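PDB 6DXU: glycosyl hydrolase family 2, TIM barrel domain protein from Parabacteroides merdae ATCC 43184, which probably hydrolyses beta-glucuronides, as a gut-bacterial beta-glucuronidase of glycoside hydrolase family 2. Local coordinates for residues Y86-G91 with P178-D183; D399-Q404 with N435-F440. All blocks are in the same frame, centred on the assembly; numbering follows the deposited sequence.

Contact 1. Residues Y86-G91 with P178-D183; sequences YYEGPG and PSDLAD. With NA (sodium ion), chain O.
Asp180 OD1 is approached by two groups at equal range: water 1 donates to it at 2.6 Å, and Glu88 OE2 lies 2.6 Å from that OD1. Two carboxylate oxygens so near each other suggest that one acid holds a proton and gives it to the other. The Glu88 and Asp180 side chains point in opposite directions and overlap at their ends, with the carboxylate planes 64° apart. Glu88 reaches across with its chain extended beyond CG (chi2 -175°), and its other oxygen, OE1, forms a salt bridge with Arg172, a charge that would partly offset the pair's. Beside them stands Tyr86, whose ring carries Glu88 CG on one face, 3.5 Å from its plane and nearer the ring's margin than its centre. Water 1 sits in the plane of that ring at its edge, 2.6 Å from Tyr86 OH, and so bridges the phenol to Asp180 OD1; Tyr86 OH is also hydrogen-bonded to Ile186 N.

The other oxygen of Asp180, OD2, accepts from water 3 at 2.7 Å. Waters 3 and 2 bind the sodium ion, and water 2 accepts from Asp180 N, making Asp180 a second-shell residue. Pro178, which follows a cis peptide bond, binds the ion through its carbonyl O at 2.5 Å. Asp173 O and Met176 O are the ion's other protein ligands. Leu181 N donates to Ser179 OG over 2.9 Å, forming an ST turn within the type I turn Ser179 to Ala182. The whole is a loop-borne sodium site in the sugar-binding domain of a family 2 glycoside hydrolase.

Contact 2. Residues D399-Q404 with N435-F440; sequences DVYKKQ and NDFNTF
The edge of the Phe437 ring is directed at the face of the Tyr401 ring in an offset edge-to-face pair, with the centroids 6.0 Å apart and the planes at 71°. At the edge of Phe437, near its plane, lies Tyr401 CE1. The pair belongs to the TIM barrel domain: Tyr401 is in the first turn of helix 399-416, while Phe437 sits in the loop that leads from strand 422-429 to helix 442-459. The two segments bury little surface between them, 69 Å², and all of the touching is done by these two rings.

Tyr401 leaves its helix with CG anti to the backbone N (chi1 180°), which carries the ring out from the helix toward the loop. Phe437, with CG beside its backbone N (chi1 -52°), presents its CZ end to Tyr401, and its side chain also packs on Glu175. Next to it, Asp436 makes a salt bridge to Arg52 of the second subunit, and Asn435 is hydrogen-bonded to Trp48 of that subunit, so the loop bearing Phe437 also takes part in the subunit interface. The aromatic contact itself is narrow: Phe437 CZ rests 4.0 Å from Tyr401 CE1 and 4.1 Å from Tyr401 CD1.

In the fold
Contact 1 in the sugar-binding domain and contact 2 in the TIM barrel domain have centres 16 Å apart and meet directly. Ser179 OG of 178-183 and Asp436 OD2 of 435-440 are 2.5 Å apart, a probable hydrogen bond, and Leu181 CD1 packs 3.3 Å from Asp436 OD1. The loop around the sodium ion therefore lies between the two domains: Met176, a ligand of the ion, is touched by Gln404 of the helix in contact 2, and the nearest side-chain atom of Tyr401 is about 6 Å from the same sodium ion. Both contacts also reach the second subunit: its Arg52, the partner of Asp436, packs on Leu181 as well.

Contact 1. Residues Y86-G91 with P178-D183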
loop_
_atom_site.group_PDB
_atom_site.type_symbol
_atom_site.label_atom_id
_atom_site.label_comp_id
_atom_site.label_asym_id
_atom_site.label_seq_id
_atom_site.Cartn_x
_atom_site.Cartn_y
_atom_site.Cartn_z
ATOM N N TYR D 86 -14.518 -19.953 23.141
ATOM C CA TYR D 86 -13.365 -20.583 22.506
ATOM C C TYR D 86 -12.471 -19.540 21.837
ATOM O O TYR D 86 -12.927 -18.493 21.373
ATOM C CB TYR D 86 -13.802 -21.653 21.498
ATOM C CG TYR D 86 -14.239 -21.215 20.110
ATOM C CD1 TYR D 86 -15.411 -20.487 19.906
ATOM C CD2 TYR D 86 -13.509 -21.610 18.982
ATOM C CE1 TYR D 86 -15.814 -20.110 18.596
ATOM C CE2 TYR D 86 -13.909 -21.269 17.695
ATOM C CZ TYR D 86 -15.064 -20.526 17.501
ATOM O OH TYR D 86 -15.445 -20.203 16.209
ATOM N N TYR D 87 -11.176 -19.839 21.796
ATOM C CA TYR D 87 -10.186 -18.873 21.345
ATOM C C TYR D 87 -10.232 -18.721 19.832
ATOM O O TYR D 87 -10.073 -19.703 19.097
ATOM C CB TYR D 87 -8.790 -19.312 21.772
ATOM C CG TYR D 87 -7.693 -18.383 21.293
ATOM C CD1 TYR D 87 -7.549 -17.102 21.828
ATOM C CD2 TYR D 87 -6.787 -18.792 20.312
ATOM C CE1 TYR D 87 -6.525 -16.258 21.397
ATOM C CE2 TYR D 87 -5.766 -17.956 19.872
ATOM C CZ TYR D 87 -5.645 -16.689 20.420
ATOM O OH TYR D 87 -4.631 -15.859 19.990
ATOM N N GLU D 88 -10.410 -17.487 19.374
ATOM C CA GLU D 88 -10.318 -17.124 17.965
ATOM C C GLU D 88 -9.262 -16.028 17.863
ATOM O O GLU D 88 -9.516 -14.865 18.194
ATOM C CB GLU D 88 -11.679 -16.674 17.445
ATOM C CG GLU D 88 -12.688 -17.831 17.344
ATOM C CD GLU D 88 -14.001 -17.385 16.718
ATOM O OE1 GLU D 88 -14.909 -16.930 17.461
ATOM O OE2 GLU D 88 -14.096 -17.461 15.477
ATOM N N GLY D 89 -8.065 -16.392 17.417
ATOM C CA GLY D 89 -6.979 -15.446 17.398
ATOM C C GLY D 89 -5.736 -16.099 16.835
ATOM O O GLY D 89 -5.780 -17.211 16.308
ATOM N N PRO D 90 -4.610 -15.408 16.914
ATOM C CA PRO D 90 -3.366 -15.963 16.380
ATOM C C PRO D 90 -2.677 -16.912 17.355
ATOM O O PRO D 90 -2.862 -16.871 18.573
ATOM C CB PRO D 90 -2.504 -14.716 16.129
ATOM C CG PRO D 90 -3.009 -13.710 17.122
ATOM C CD PRO D 90 -4.490 -13.978 17.266
ATOM N N GLY D 91 -1.878 -17.797 16.780
ATOM C CA GLY D 91 -1.030 -18.673 17.563
ATOM C C GLY D 91 0.119 -19.111 16.694
ATOM O O GLY D 91 0.036 -19.066 15.462
ATOM N N PRO D 178 -15.756 -19.459 6.749
ATOM C CA PRO D 178 -17.184 -19.364 7.088
ATOM C C PRO D 178 -17.516 -18.234 8.067
ATOM O O PRO D 178 -16.621 -17.591 8.622
ATOM C CB PRO D 178 -17.468 -20.707 7.771
ATOM C CG PRO D 178 -16.183 -21.026 8.458
ATOM C CD PRO D 178 -15.093 -20.530 7.519
ATOM N N SER D 179 -18.814 -18.035 8.276
ATOM C CA SER D 179 -19.330 -17.026 9.190
ATOM C C SER D 179 -19.348 -17.545 10.622
ATOM O O SER D 179 -19.674 -18.713 10.869
ATOM C CB SER D 179 -20.752 -16.643 8.775
ATOM O OG SER D 179 -21.395 -15.896 9.795
ATOM N N ASP D 180 -19.039 -16.659 11.573
ATOM C CA ASP D 180 -19.193 -16.995 12.985
ATOM C C ASP D 180 -20.646 -17.179 13.391
ATOM O O ASP D 180 -20.909 -17.557 14.534
ATOM C CB ASP D 180 -18.534 -15.911 13.866
ATOM C CG ASP D 180 -17.009 -16.045 13.899
ATOM O OD1 ASP D 180 -16.514 -17.031 14.489
ATOM O OD2 ASP D 180 -16.315 -15.198 13.308
ATOM N N LEU D 181 -21.604 -16.904 12.504
ATOM C CA LEU D 181 -22.981 -17.286 12.803
ATOM C C LEU D 181 -23.195 -18.788 12.673
ATOM O O LEU D 181 -24.235 -19.296 13.102
ATOM C CB LEU D 181 -23.949 -16.551 11.871
ATOM C CG LEU D 181 -23.898 -15.022 11.972
ATOM C CD1 LEU D 181 -24.754 -14.380 10.886
ATOM C CD2 LEU D 181 -24.356 -14.557 13.335
ATOM N N ALA D 182 -22.245 -19.496 12.082
ATOM C CA ALA D 182 -22.416 -20.913 11.813
ATOM C C ALA D 182 -22.433 -21.713 13.113
ATOM O O ALA D 182 -21.904 -21.289 14.151
ATOM C CB ALA D 182 -21.307 -21.423 10.889
ATOM N N ASP D 183 -23.081 -22.876 13.043
ATOM C CA ASP D 183 -23.263 -23.817 14.155
ATOM C C ASP D 183 -22.093 -24.787 14.277
ATOM O O ASP D 183 -22.288 -25.990 14.469
ATOM C CB ASP D 183 -24.588 -24.559 13.963
ATOM C CG ASP D 183 -24.999 -25.421 15.179
ATOM O OD1 ASP D 183 -24.692 -25.059 16.342
ATOM O OD2 ASP D 183 -25.627 -26.480 14.955
HETATM NA NA NA O . -15.996 -15.230 9.118
HETATM O O HOH W 1 -17.673 -18.901 15.957
HETATM O O HOH W 2 -17.924 -14.261 10.258
HETATM O O HOH W 3 -14.762 -15.626 11.101
#

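Contact 2. Residues D399-Q404 with N435-F440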
loop_
_atom_site.group_PDB
_atom_site.type_symbol
_atom_site.label_atom_id
_atom_site.label_comp_id
_atom_site.label_asym_id
_atom_site.label_seq_id
_atom_site.Cartn_x
_atom_site.Cartn_y
_atom_site.Cartn_z
ATOM N N ASP D 399 -14.819 -7.857 -1.945
ATOM C CA ASP D 399 -14.034 -8.526 -2.983
ATOM C C ASP D 399 -13.165 -9.642 -2.422
ATOM O O ASP D 399 -12.999 -10.680 -3.074
ATOM C CB ASP D 399 -13.174 -7.528 -3.747
ATOM C CG ASP D 399 -13.983 -6.667 -4.707
ATOM O OD1 ASP D 399 -15.110 -7.062 -5.078
ATOM O OD2 ASP D 399 -13.483 -5.587 -5.093
ATOM N N VAL D 400 -12.583 -9.444 -1.237
ATOM C CA VAL D 400 -11.708 -10.472 -0.662
ATOM C C VAL D 400 -12.509 -11.716 -0.281
ATOM O O VAL D 400 -12.089 -12.856 -0.533
ATOM C CB VAL D 400 -10.941 -9.889 0.539
ATOM C CG1 VAL D 400 -10.144 -10.968 1.262
ATOM C CG2 VAL D 400 -10.030 -8.754 0.082
ATOM N N TYR D 401 -13.671 -11.512 0.340
ATOM C CA TYR D 401 -14.592 -12.600 0.671
ATOM C C TYR D 401 -14.929 -13.422 -0.575
ATOM O O TYR D 401 -14.825 -14.653 -0.578
ATOM C CB TYR D 401 -15.838 -11.955 1.289
ATOM C CG TYR D 401 -17.019 -12.789 1.756
ATOM C CD1 TYR D 401 -17.399 -12.785 3.099
ATOM C CD2 TYR D 401 -17.818 -13.478 0.850
ATOM C CE1 TYR D 401 -18.515 -13.488 3.538
ATOM C CE2 TYR D 401 -18.930 -14.182 1.273
ATOM C CZ TYR D 401 -19.284 -14.180 2.613
ATOM O OH TYR D 401 -20.392 -14.884 3.028
ATOM N N LYS D 402 -15.329 -12.743 -1.646
ATOM C CA LYS D 402 -15.685 -13.437 -2.879
ATOM C C LYS D 402 -14.482 -14.142 -3.486
ATOM O O LYS D 402 -14.592 -15.284 -3.951
ATOM C CB LYS D 402 -16.270 -12.440 -3.875
ATOM C CG LYS D 402 -17.674 -11.970 -3.544
ATOM C CD LYS D 402 -18.118 -11.022 -4.653
ATOM C CE LYS D 402 -19.145 -10.041 -4.194
ATOM N NZ LYS D 402 -18.511 -8.918 -3.507
ATOM N N LYS D 403 -13.321 -13.489 -3.480
ATOM C CA LYS D 403 -12.143 -14.149 -4.036
ATOM C C LYS D 403 -11.834 -15.411 -3.250
ATOM O O LYS D 403 -11.473 -16.441 -3.830
ATOM C CB LYS D 403 -10.940 -13.203 -4.032
ATOM C CG LYS D 403 -10.925 -12.221 -5.196
ATOM C CD LYS D 403 -9.735 -11.267 -5.109
ATOM C CE LYS D 403 -9.822 -10.162 -6.159
ATOM N NZ LYS D 403 -8.793 -9.101 -5.921
ATOM N N GLN D 404 -12.024 -15.368 -1.926
ATOM C CA GLN D 404 -11.802 -16.567 -1.124
ATOM C C GLN D 404 -12.770 -17.680 -1.505
ATOM O O GLN D 404 -12.371 -18.845 -1.614
ATOM C CB GLN D 404 -11.932 -16.259 0.372
ATOM C CG GLN D 404 -11.720 -17.520 1.216
ATOM C CD GLN D 404 -12.167 -17.385 2.663
ATOM O OE1 GLN D 404 -12.714 -16.360 3.072
ATOM N NE2 GLN D 404 -11.941 -18.437 3.441
ATOM N N ASN D 435 -27.089 -11.029 8.591
ATOM C CA ASN D 435 -26.621 -10.223 9.719
ATOM C C ASN D 435 -25.114 -10.285 9.982
ATOM O O ASN D 435 -24.655 -9.763 11.001
ATOM C CB ASN D 435 -27.366 -10.563 11.020
ATOM C CG ASN D 435 -27.424 -9.375 11.971
ATOM O OD1 ASN D 435 -27.312 -8.219 11.543
ATOM N ND2 ASN D 435 -27.562 -9.651 13.261
ATOM N N ASP D 436 -24.314 -10.850 9.077
ATOM C CA ASP D 436 -22.888 -10.533 9.189
ATOM C C ASP D 436 -22.554 -9.161 8.604
ATOM O O ASP D 436 -21.427 -8.674 8.776
ATOM C CB ASP D 436 -22.022 -11.602 8.515
ATOM C CG ASP D 436 -21.528 -12.667 9.499
ATOM O OD1 ASP D 436 -21.922 -12.620 10.681
ATOM O OD2 ASP D 436 -20.742 -13.553 9.091
ATOM N N PHE D 437 -23.513 -8.519 7.940
ATOM C CA PHE D 437 -23.333 -7.207 7.340
ATOM C C PHE D 437 -24.571 -6.366 7.630
ATOM O O PHE D 437 -25.639 -6.898 7.934
ATOM C CB PHE D 437 -23.089 -7.323 5.820
ATOM C CG PHE D 437 -21.991 -8.280 5.476
ATOM C CD1 PHE D 437 -20.682 -7.833 5.358
ATOM C CD2 PHE D 437 -22.254 -9.642 5.349
ATOM C CE1 PHE D 437 -19.660 -8.730 5.083
ATOM C CE2 PHE D 437 -21.235 -10.534 5.068
ATOM C CZ PHE D 437 -19.944 -10.082 4.945
ATOM N N ASN D 438 -24.424 -5.044 7.524
ATOM C CA ASN D 438 -25.571 -4.176 7.767
ATOM C C ASN D 438 -26.528 -4.114 6.583
ATOM O O ASN D 438 -27.507 -3.366 6.643
ATOM C CB ASN D 438 -25.124 -2.753 8.128
ATOM C CG ASN D 438 -24.509 -2.004 6.955
ATOM O OD1 ASN D 438 -24.048 -2.600 5.982
ATOM N ND2 ASN D 438 -24.503 -0.678 7.050
ATOM N N THR D 439 -26.263 -4.848 5.506
ATOM C CA THR D 439 -27.222 -5.000 4.421
ATOM C C THR D 439 -27.314 -6.472 4.064
ATOM O O THR D 439 -26.406 -7.252 4.352
ATOM C CB THR D 439 -26.833 -4.212 3.163
ATOM O OG1 THR D 439 -25.563 -4.672 2.690
ATOM C CG2 THR D 439 -26.749 -2.721 3.456
ATOM N N PHE D 440 -28.424 -6.841 3.427
ATOM C CA PHE D 440 -28.627 -8.185 2.898
ATOM C C PHE D 440 -29.306 -8.009 1.549
ATOM O O PHE D 440 -30.439 -7.521 1.486
ATOM C CB PHE D 440 -29.476 -9.036 3.841
ATOM C CG PHE D 440 -29.569 -10.487 3.443
ATOM C CD1 PHE D 440 -28.673 -11.418 3.947
ATOM C CD2 PHE D 440 -30.561 -10.921 2.575
ATOM C CE1 PHE D 440 -28.771 -12.767 3.593
ATOM C CE2 PHE D 440 -30.662 -12.265 2.212
ATOM C CZ PHE D 440 -29.764 -13.185 2.725
#